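Local structure of glucokinase (Streptomyces griseus, 3VGL) at residues V18-V31 and A43-V57. The protein probably phosphorylates glucose at the expense of ATP, giving glucose 6-phosphate and ADP, as a zinc-containing glucokinase of the ROK family. Numbering follows the deposited sequence.
Sequences VVDEEGRILSTFKV and AICAAVAGASEGHDV
One face of the Phe29 ring lies on the backbone of the helix 37-52, with Ala47 CA 3.6 Å from the ring centroid in a CH-pi contact and Ala46 O over the same face near the rim. The ring of His55 carries Val18 CG1 over one face, while a water sits at its edge, in plane, and joins NE2 to Leu26 O. The Phe29 contact packs the helix against strand 29-32, outermost in the mixed sheet of the N-terminal half of this actin-like ATPase fold, while His55, beyond the helix end, packs on Val18 of strand 13-19; the axes of residues 29-31 and 43-52 run nearly antiparallel (155°) and approach to 8.0 Å. Phe29 CD2 meets Ala47 CB at 3.4 Å because chi1 (175°) turns CG away from the backbone N and onto the helix, and CD1 passes Gly50 CA at 3.8 Å; a side chain on Gly50 would collide with the ring. A serine in place of Phe29 would probably open a gap over Ala47 and Gly50 and leave the edge strand less firmly seated on the helix. Beyond the helix, Val18 CG2 touches Val57 CG2 (3.8 Å). At Ala51, Ser27 OG donates to the carbonyl O at 2.6 Å, tilted 20° from the carbonyl plane, and accepts from Val18 N at 3.1 Å.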
ATOM      1  N   VAL A  18     -44.421  -2.668   5.502  1.00 21.14           N
ATOM      2  CA  VAL A  18     -45.277  -3.510   4.705  1.00 21.26           C
ATOM      3  C   VAL A  18     -45.074  -3.123   3.247  1.00 21.68           C
ATOM      4  O   VAL A  18     -45.009  -1.939   2.918  1.00 22.55           O
ATOM      5  CB  VAL A  18     -46.772  -3.338   5.132  1.00 21.29           C
ATOM      6  CG1 VAL A  18     -47.712  -3.930   4.108  1.00 23.63           C
ATOM      7  CG2 VAL A  18     -46.973  -3.980   6.525  1.00 21.91           C
ATOM      8  N   VAL A  19     -44.916  -4.128   2.400  1.00 22.52           N
ATOM      9  CA  VAL A  19     -44.616  -3.903   0.993  1.00 23.35           C
ATOM     10  C   VAL A  19     -45.575  -4.724   0.163  1.00 25.33           C
ATOM     11  O   VAL A  19     -45.790  -5.919   0.437  1.00 25.29           O
ATOM     12  CB  VAL A  19     -43.150  -4.309   0.655  1.00 22.14           C
ATOM     13  CG1 VAL A  19     -42.853  -4.061  -0.820  1.00 23.76           C
ATOM     14  CG2 VAL A  19     -42.142  -3.573   1.553  1.00 22.93           C
ATOM     15  N   ASP A  20     -46.175  -4.073  -0.838  1.00 26.79           N
ATOM     16  CA  ASP A  20     -47.105  -4.765  -1.715  1.00 29.08           C
ATOM     17  C   ASP A  20     -46.382  -5.426  -2.870  1.00 29.83           C
ATOM     18  O   ASP A  20     -45.148  -5.384  -2.939  1.00 28.48           O
ATOM     19  CB  ASP A  20     -48.293  -3.871  -2.159  1.00 29.74           C
ATOM     20  CG  ASP A  20     -47.936  -2.846  -3.242  1.00 31.53           C
ATOM     21  OD1 ASP A  20     -46.816  -2.813  -3.777  1.00 30.02           O
ATOM     22  OD2 ASP A  20     -48.811  -2.044  -3.591  1.00 32.30           O
ATOM     23  N   GLU A  21     -47.158  -6.030  -3.769  1.00 31.38           N
ATOM     24  CA  GLU A  21     -46.625  -6.841  -4.886  1.00 33.20           C
ATOM     25  C   GLU A  21     -45.868  -6.021  -5.925  1.00 32.63           C
ATOM     26  O   GLU A  21     -45.056  -6.563  -6.666  1.00 32.44           O
ATOM     27  CB  GLU A  21     -47.771  -7.586  -5.573  1.00 34.99           C
ATOM     28  CG  GLU A  21     -48.669  -8.407  -4.640  1.00 39.76           C
ATOM     29  CD  GLU A  21     -48.362  -9.898  -4.685  1.00 45.03           C
ATOM     30  OE1 GLU A  21     -47.225 -10.262  -5.052  1.00 46.96           O
ATOM     31  OE2 GLU A  21     -49.267 -10.706  -4.361  1.00 48.97           O
ATOM     32  N   GLU A  22     -46.132  -4.717  -5.969  1.00 33.61           N
ATOM     33  CA  GLU A  22     -45.451  -3.805  -6.900  1.00 34.84           C
ATOM     34  C   GLU A  22     -44.316  -3.023  -6.221  1.00 32.68           C
ATOM     35  O   GLU A  22     -43.770  -2.067  -6.798  1.00 32.66           O
ATOM     36  CB  GLU A  22     -46.462  -2.852  -7.557  1.00 36.07           C
ATOM     37  CG  GLU A  22     -47.237  -3.462  -8.713  1.00 41.72           C
ATOM     38  CD  GLU A  22     -48.354  -4.373  -8.252  1.00 46.90           C
ATOM     39  OE1 GLU A  22     -49.414  -3.848  -7.847  1.00 51.27           O
ATOM     40  OE2 GLU A  22     -48.175  -5.611  -8.295  1.00 48.82           O
ATOM     41  N   GLY A  23     -43.962  -3.449  -5.003  1.00 31.60           N
ATOM     42  CA  GLY A  23     -42.884  -2.852  -4.223  1.00 29.49           C
ATOM     43  C   GLY A  23     -43.220  -1.498  -3.632  1.00 29.69           C
ATOM     44  O   GLY A  23     -42.326  -0.740  -3.268  1.00 29.84           O
ATOM     45  N   ARG A  24     -44.509  -1.184  -3.537  1.00 29.04           N
ATOM     46  CA  ARG A  24     -44.908   0.044  -2.883  1.00 29.72           C
ATOM     47  C   ARG A  24     -44.792  -0.194  -1.396  1.00 28.49           C
ATOM     48  O   ARG A  24     -45.232  -1.223  -0.882  1.00 28.59           O
ATOM     49  CB  ARG A  24     -46.355   0.432  -3.218  1.00 31.00           C
ATOM     50  CG  ARG A  24     -46.756   0.274  -4.675  1.00 35.51           C
ATOM     51  CD  ARG A  24     -46.074   1.261  -5.576  1.00 39.46           C
ATOM     52  NE  ARG A  24     -46.768   1.338  -6.864  1.00 42.49           N
ATOM     53  CZ  ARG A  24     -46.160   1.500  -8.035  1.00 43.98           C
ATOM     54  NH1 ARG A  24     -44.832   1.596  -8.107  1.00 42.73           N
ATOM     55  NH2 ARG A  24     -46.888   1.558  -9.143  1.00 46.47           N
ATOM     56  N   ILE A  25     -44.191   0.769  -0.717  1.00 27.85           N
ATOM     57  CA  ILE A  25     -44.072   0.728   0.721  1.00 27.15           C
ATOM     58  C   ILE A  25     -45.359   1.331   1.313  1.00 28.06           C
ATOM     59  O   ILE A  25     -45.729   2.473   0.991  1.00 28.67           O
ATOM     60  CB  ILE A  25     -42.809   1.484   1.189  1.00 27.02           C
ATOM     61  CG1 ILE A  25     -41.549   0.863   0.551  1.00 26.77           C
ATOM     62  CG2 ILE A  25     -42.700   1.469   2.687  1.00 26.06           C
ATOM     63  CD1 ILE A  25     -40.290   1.681   0.750  1.00 29.60           C
ATOM     64  N   LEU A  26     -46.050   0.543   2.133  1.00 27.50           N
ATOM     65  CA  LEU A  26     -47.313   0.980   2.754  1.00 29.36           C
ATOM     66  C   LEU A  26     -47.205   1.421   4.206  1.00 29.03           C
ATOM     67  O   LEU A  26     -48.147   2.008   4.742  1.00 30.11           O
ATOM     68  CB  LEU A  26     -48.388  -0.103   2.636  1.00 29.43           C
ATOM     69  CG  LEU A  26     -48.703  -0.691   1.269  1.00 30.31           C
ATOM     70  CD1 LEU A  26     -49.846  -1.670   1.418  1.00 28.31           C
ATOM     71  CD2 LEU A  26     -49.034   0.406   0.265  1.00 32.55           C
ATOM     72  N   SER A  27     -46.084   1.118   4.861  1.00 28.40           N
ATOM     73  CA  SER A  27     -45.863   1.571   6.228  1.00 28.62           C
ATOM     74  C   SER A  27     -44.371   1.658   6.517  1.00 28.68           C
ATOM     75  O   SER A  27     -43.572   1.047   5.817  1.00 28.46           O
ATOM     76  CB  SER A  27     -46.518   0.622   7.233  1.00 28.78           C
ATOM     77  OG  SER A  27     -45.837  -0.619   7.296  1.00 26.42           O
ATOM     78  N   THR A  28     -44.037   2.404   7.569  1.00 30.41           N
ATOM     79  CA  THR A  28     -42.653   2.666   7.976  1.00 31.79           C
ATOM     80  C   THR A  28     -42.507   2.480   9.476  1.00 31.07           C
ATOM     81  O   THR A  28     -43.311   2.980  10.256  1.00 31.84           O
ATOM     82  CB  THR A  28     -42.265   4.128   7.635  1.00 32.56           C
ATOM     83  OG1 THR A  28     -42.493   4.370   6.243  1.00 37.19           O
ATOM     84  CG2 THR A  28     -40.806   4.423   7.994  1.00 33.88           C
ATOM     85  N   PHE A  29     -41.472   1.751   9.889  1.00 29.66           N
ATOM     86  CA  PHE A  29     -41.100   1.683  11.293  1.00 30.03           C
ATOM     87  C   PHE A  29     -39.579   1.735  11.355  1.00 28.64           C
ATOM     88  O   PHE A  29     -38.920   1.113  10.539  1.00 28.88           O
ATOM     89  CB  PHE A  29     -41.619   0.401  11.954  1.00 30.58           C
ATOM     90  CG  PHE A  29     -41.165   0.227  13.392  1.00 33.93           C
ATOM     91  CD1 PHE A  29     -42.006   0.567  14.442  1.00 35.83           C
ATOM     92  CD2 PHE A  29     -39.889  -0.257  13.685  1.00 35.63           C
ATOM     93  CE1 PHE A  29     -41.607   0.413  15.769  1.00 37.79           C
ATOM     94  CE2 PHE A  29     -39.464  -0.410  15.021  1.00 37.42           C
ATOM     95  CZ  PHE A  29     -40.339  -0.076  16.062  1.00 38.33           C
ATOM     96  N   LYS A  30     -39.038   2.530  12.273  1.00 27.96           N
ATOM     97  CA  LYS A  30     -37.576   2.637  12.455  1.00 27.56           C
ATOM     98  C   LYS A  30     -37.211   2.540  13.927  1.00 26.53           C
ATOM     99  O   LYS A  30     -37.906   3.084  14.786  1.00 27.30           O
ATOM    100  CB  LYS A  30     -37.049   3.970  11.910  1.00 28.50           C
ATOM    101  CG  LYS A  30     -37.442   4.305  10.488  1.00 31.40           C
ATOM    102  CD  LYS A  30     -36.977   5.712  10.116  1.00 36.01           C
ATOM    103  CE  LYS A  30     -37.424   6.113   8.716  1.00 39.40           C
ATOM    104  NZ  LYS A  30     -36.487   5.602   7.671  1.00 41.58           N
ATOM    105  N   VAL A  31     -36.111   1.856  14.229  1.00 24.89           N
ATOM    106  CA  VAL A  31     -35.568   1.846  15.594  1.00 25.01           C
ATOM    107  C   VAL A  31     -34.069   1.600  15.488  1.00 24.48           C
ATOM    108  O   VAL A  31     -33.628   0.975  14.535  1.00 23.71           O
ATOM    109  CB  VAL A  31     -36.259   0.780  16.498  1.00 25.56           C
ATOM    110  CG1 VAL A  31     -35.915  -0.640  16.085  1.00 25.27           C
ATOM    111  CG2 VAL A  31     -35.913   0.997  17.969  1.00 26.09           C
ATOM    112  N   ALA A  43     -36.152  -6.158  19.089  1.00 24.77           N
ATOM    113  CA  ALA A  43     -36.350  -5.019  18.198  1.00 23.65           C
ATOM    114  C   ALA A  43     -36.987  -5.423  16.873  1.00 22.69           C
ATOM    115  O   ALA A  43     -37.803  -4.683  16.329  1.00 22.51           O
ATOM    116  CB  ALA A  43     -35.024  -4.307  17.948  1.00 23.06           C
ATOM    117  N   ILE A  44     -36.602  -6.588  16.349  1.00 23.06           N
ATOM    118  CA  ILE A  44     -37.238  -7.117  15.132  1.00 22.98           C
ATOM    119  C   ILE A  44     -38.722  -7.334  15.374  1.00 24.07           C
ATOM    120  O   ILE A  44     -39.553  -6.970  14.548  1.00 24.31           O
ATOM    121  CB  ILE A  44     -36.622  -8.438  14.657  1.00 23.17           C
ATOM    122  CG1 ILE A  44     -35.181  -8.221  14.186  1.00 22.17           C
ATOM    123  CG2 ILE A  44     -37.458  -9.072  13.538  1.00 23.14           C
ATOM    124  CD1 ILE A  44     -34.396  -9.517  14.039  1.00 23.69           C
ATOM    125  N   CYS A  45     -39.048  -7.922  16.515  1.00 25.03           N
ATOM    126  CA  CYS A  45     -40.447  -8.135  16.863  1.00 26.11           C
ATOM    127  C   CYS A  45     -41.219  -6.821  16.998  1.00 25.55           C
ATOM    128  O   CYS A  45     -42.363  -6.720  16.524  1.00 25.40           O
ATOM    129  CB  CYS A  45     -40.534  -8.988  18.125  1.00 27.07           C
ATOM    130  SG  CYS A  45     -40.007 -10.676  17.801  1.00 33.65           S
ATOM    131  N   ALA A  46     -40.596  -5.818  17.616  1.00 24.66           N
ATOM    132  CA  ALA A  46     -41.209  -4.487  17.736  1.00 24.80           C
ATOM    133  C   ALA A  46     -41.403  -3.827  16.368  1.00 24.18           C
ATOM    134  O   ALA A  46     -42.439  -3.194  16.112  1.00 24.61           O
ATOM    135  CB  ALA A  46     -40.376  -3.592  18.620  1.00 24.84           C
ATOM    136  N   ALA A  47     -40.395  -3.966  15.508  1.00 23.21           N
ATOM    137  CA  ALA A  47     -40.465  -3.438  14.139  1.00 23.31           C
ATOM    138  C   ALA A  47     -41.567  -4.091  13.312  1.00 23.33           C
ATOM    139  O   ALA A  47     -42.334  -3.404  12.612  1.00 23.66           O
ATOM    140  CB  ALA A  47     -39.107  -3.588  13.430  1.00 22.49           C
ATOM    141  N   VAL A  48     -41.652  -5.417  13.388  1.00 23.25           N
ATOM    142  CA  VAL A  48     -42.705  -6.152  12.685  1.00 23.75           C
ATOM    143  C   VAL A  48     -44.082  -5.714  13.202  1.00 24.75           C
ATOM    144  O   VAL A  48     -44.959  -5.395  12.404  1.00 24.66           O
ATOM    145  CB  VAL A  48     -42.535  -7.701  12.804  1.00 24.43           C
ATOM    146  CG1 VAL A  48     -43.773  -8.438  12.271  1.00 26.13           C
ATOM    147  CG2 VAL A  48     -41.272  -8.162  12.088  1.00 23.40           C
ATOM    148  N   ALA A  49     -44.254  -5.666  14.518  1.00 25.05           N
ATOM    149  CA  ALA A  49     -45.530  -5.232  15.116  1.00 26.40           C
ATOM    150  C   ALA A  49     -45.923  -3.805  14.700  1.00 26.66           C
ATOM    151  O   ALA A  49     -47.076  -3.547  14.302  1.00 27.32           O
ATOM    152  CB  ALA A  49     -45.474  -5.371  16.635  1.00 26.48           C
ATOM    153  N   GLY A  50     -44.955  -2.888  14.769  1.00 25.90           N
ATOM    154  CA  GLY A  50     -45.186  -1.492  14.387  1.00 25.76           C
ATOM    155  C   GLY A  50     -45.520  -1.303  12.921  1.00 25.40           C
ATOM    156  O   GLY A  50     -46.473  -0.603  12.571  1.00 26.79           O
ATOM    157  N   ALA A  51     -44.737  -1.922  12.040  1.00 23.83           N
ATOM    158  CA  ALA A  51     -44.983  -1.792  10.598  1.00 23.24           C
ATOM    159  C   ALA A  51     -46.290  -2.489  10.166  1.00 23.85           C
ATOM    160  O   ALA A  51     -46.950  -2.064   9.214  1.00 24.98           O
ATOM    161  CB  ALA A  51     -43.808  -2.342   9.831  1.00 22.71           C
ATOM    162  N   SER A  52     -46.676  -3.527  10.912  1.00 24.09           N
ATOM    163  CA  SER A  52     -47.821  -4.357  10.543  1.00 25.87           C
ATOM    164  C   SER A  52     -49.150  -3.717  10.920  1.00 25.72           C
ATOM    165  O   SER A  52     -50.176  -4.178  10.449  1.00 26.51           O
ATOM    166  CB  SER A  52     -47.724  -5.743  11.192  1.00 26.56           C
ATOM    167  OG  SER A  52     -46.657  -6.472  10.585  1.00 30.60           O
ATOM    168  N   GLU A  53     -49.129  -2.683  11.767  1.00 25.48           N
ATOM    169  CA  GLU A  53     -50.375  -2.007  12.220  1.00 26.21           C
ATOM    170  C   GLU A  53     -51.287  -1.686  11.057  1.00 25.93           C
ATOM    171  O   GLU A  53     -50.892  -0.964  10.151  1.00 25.24           O
ATOM    172  CB  GLU A  53     -50.055  -0.715  13.002  1.00 27.09           C
ATOM    173  CG  GLU A  53     -51.269   0.046  13.557  1.00 31.60           C
ATOM    174  CD  GLU A  53     -50.897   1.281  14.401  1.00 35.10           C
ATOM    175  OE1 GLU A  53     -49.680   1.575  14.530  1.00 35.78           O
ATOM    176  OE2 GLU A  53     -51.823   1.955  14.924  1.00 35.52           O
ATOM    177  N   GLY A  54     -52.516  -2.213  11.101  1.00 25.90           N
ATOM    178  CA  GLY A  54     -53.509  -1.971  10.060  1.00 26.50           C
ATOM    179  C   GLY A  54     -53.492  -2.884   8.855  1.00 26.83           C
ATOM    180  O   GLY A  54     -54.365  -2.774   7.986  1.00 26.12           O
ATOM    181  N   HIS A  55     -52.522  -3.792   8.787  1.00 26.97           N
ATOM    182  CA  HIS A  55     -52.323  -4.545   7.548  1.00 28.26           C
ATOM    183  C   HIS A  55     -52.370  -6.042   7.767  1.00 29.18           C
ATOM    184  O   HIS A  55     -51.873  -6.546   8.765  1.00 28.98           O
ATOM    185  CB  HIS A  55     -50.979  -4.169   6.896  1.00 27.29           C
ATOM    186  CG  HIS A  55     -50.854  -2.713   6.564  1.00 26.40           C
ATOM    187  ND1 HIS A  55     -51.388  -2.155   5.419  1.00 31.33           N
ATOM    188  CD2 HIS A  55     -50.273  -1.695   7.242  1.00 28.83           C
ATOM    189  CE1 HIS A  55     -51.126  -0.862   5.397  1.00 29.89           C
ATOM    190  NE2 HIS A  55     -50.459  -0.554   6.496  1.00 31.48           N
ATOM    191  N   ASP A  56     -52.941  -6.747   6.796  1.00 31.25           N
ATOM    192  CA  ASP A  56     -52.919  -8.205   6.790  1.00 32.94           C
ATOM    193  C   ASP A  56     -51.606  -8.678   6.140  1.00 32.30           C
ATOM    194  O   ASP A  56     -51.413  -8.523   4.934  1.00 32.79           O
ATOM    195  CB  ASP A  56     -54.123  -8.752   6.011  1.00 34.29           C
ATOM    196  CG  ASP A  56     -55.461  -8.375   6.638  1.00 35.80           C
ATOM    197  OD1 ASP A  56     -55.579  -8.361   7.887  1.00 38.21           O
ATOM    198  OD2 ASP A  56     -56.407  -8.112   5.868  1.00 37.36           O
ATOM    199  N   VAL A  57     -50.722  -9.244   6.958  1.00 33.21           N
ATOM    200  CA  VAL A  57     -49.351  -9.605   6.548  1.00 33.23           C
ATOM    201  C   VAL A  57     -49.138 -11.124   6.504  1.00 33.36           C
ATOM    202  O   VAL A  57     -49.458 -11.830   7.465  1.00 34.40           O
ATOM    203  CB  VAL A  57     -48.313  -8.947   7.496  1.00 32.66           C
ATOM    204  CG1 VAL A  57     -46.899  -9.460   7.225  1.00 33.51           C
ATOM    205  CG2 VAL A  57     -48.372  -7.428   7.382  1.00 33.17           C
TER
HETATM  206  O   HOH W   1     -49.962   2.487   6.751  1.00 30.67           O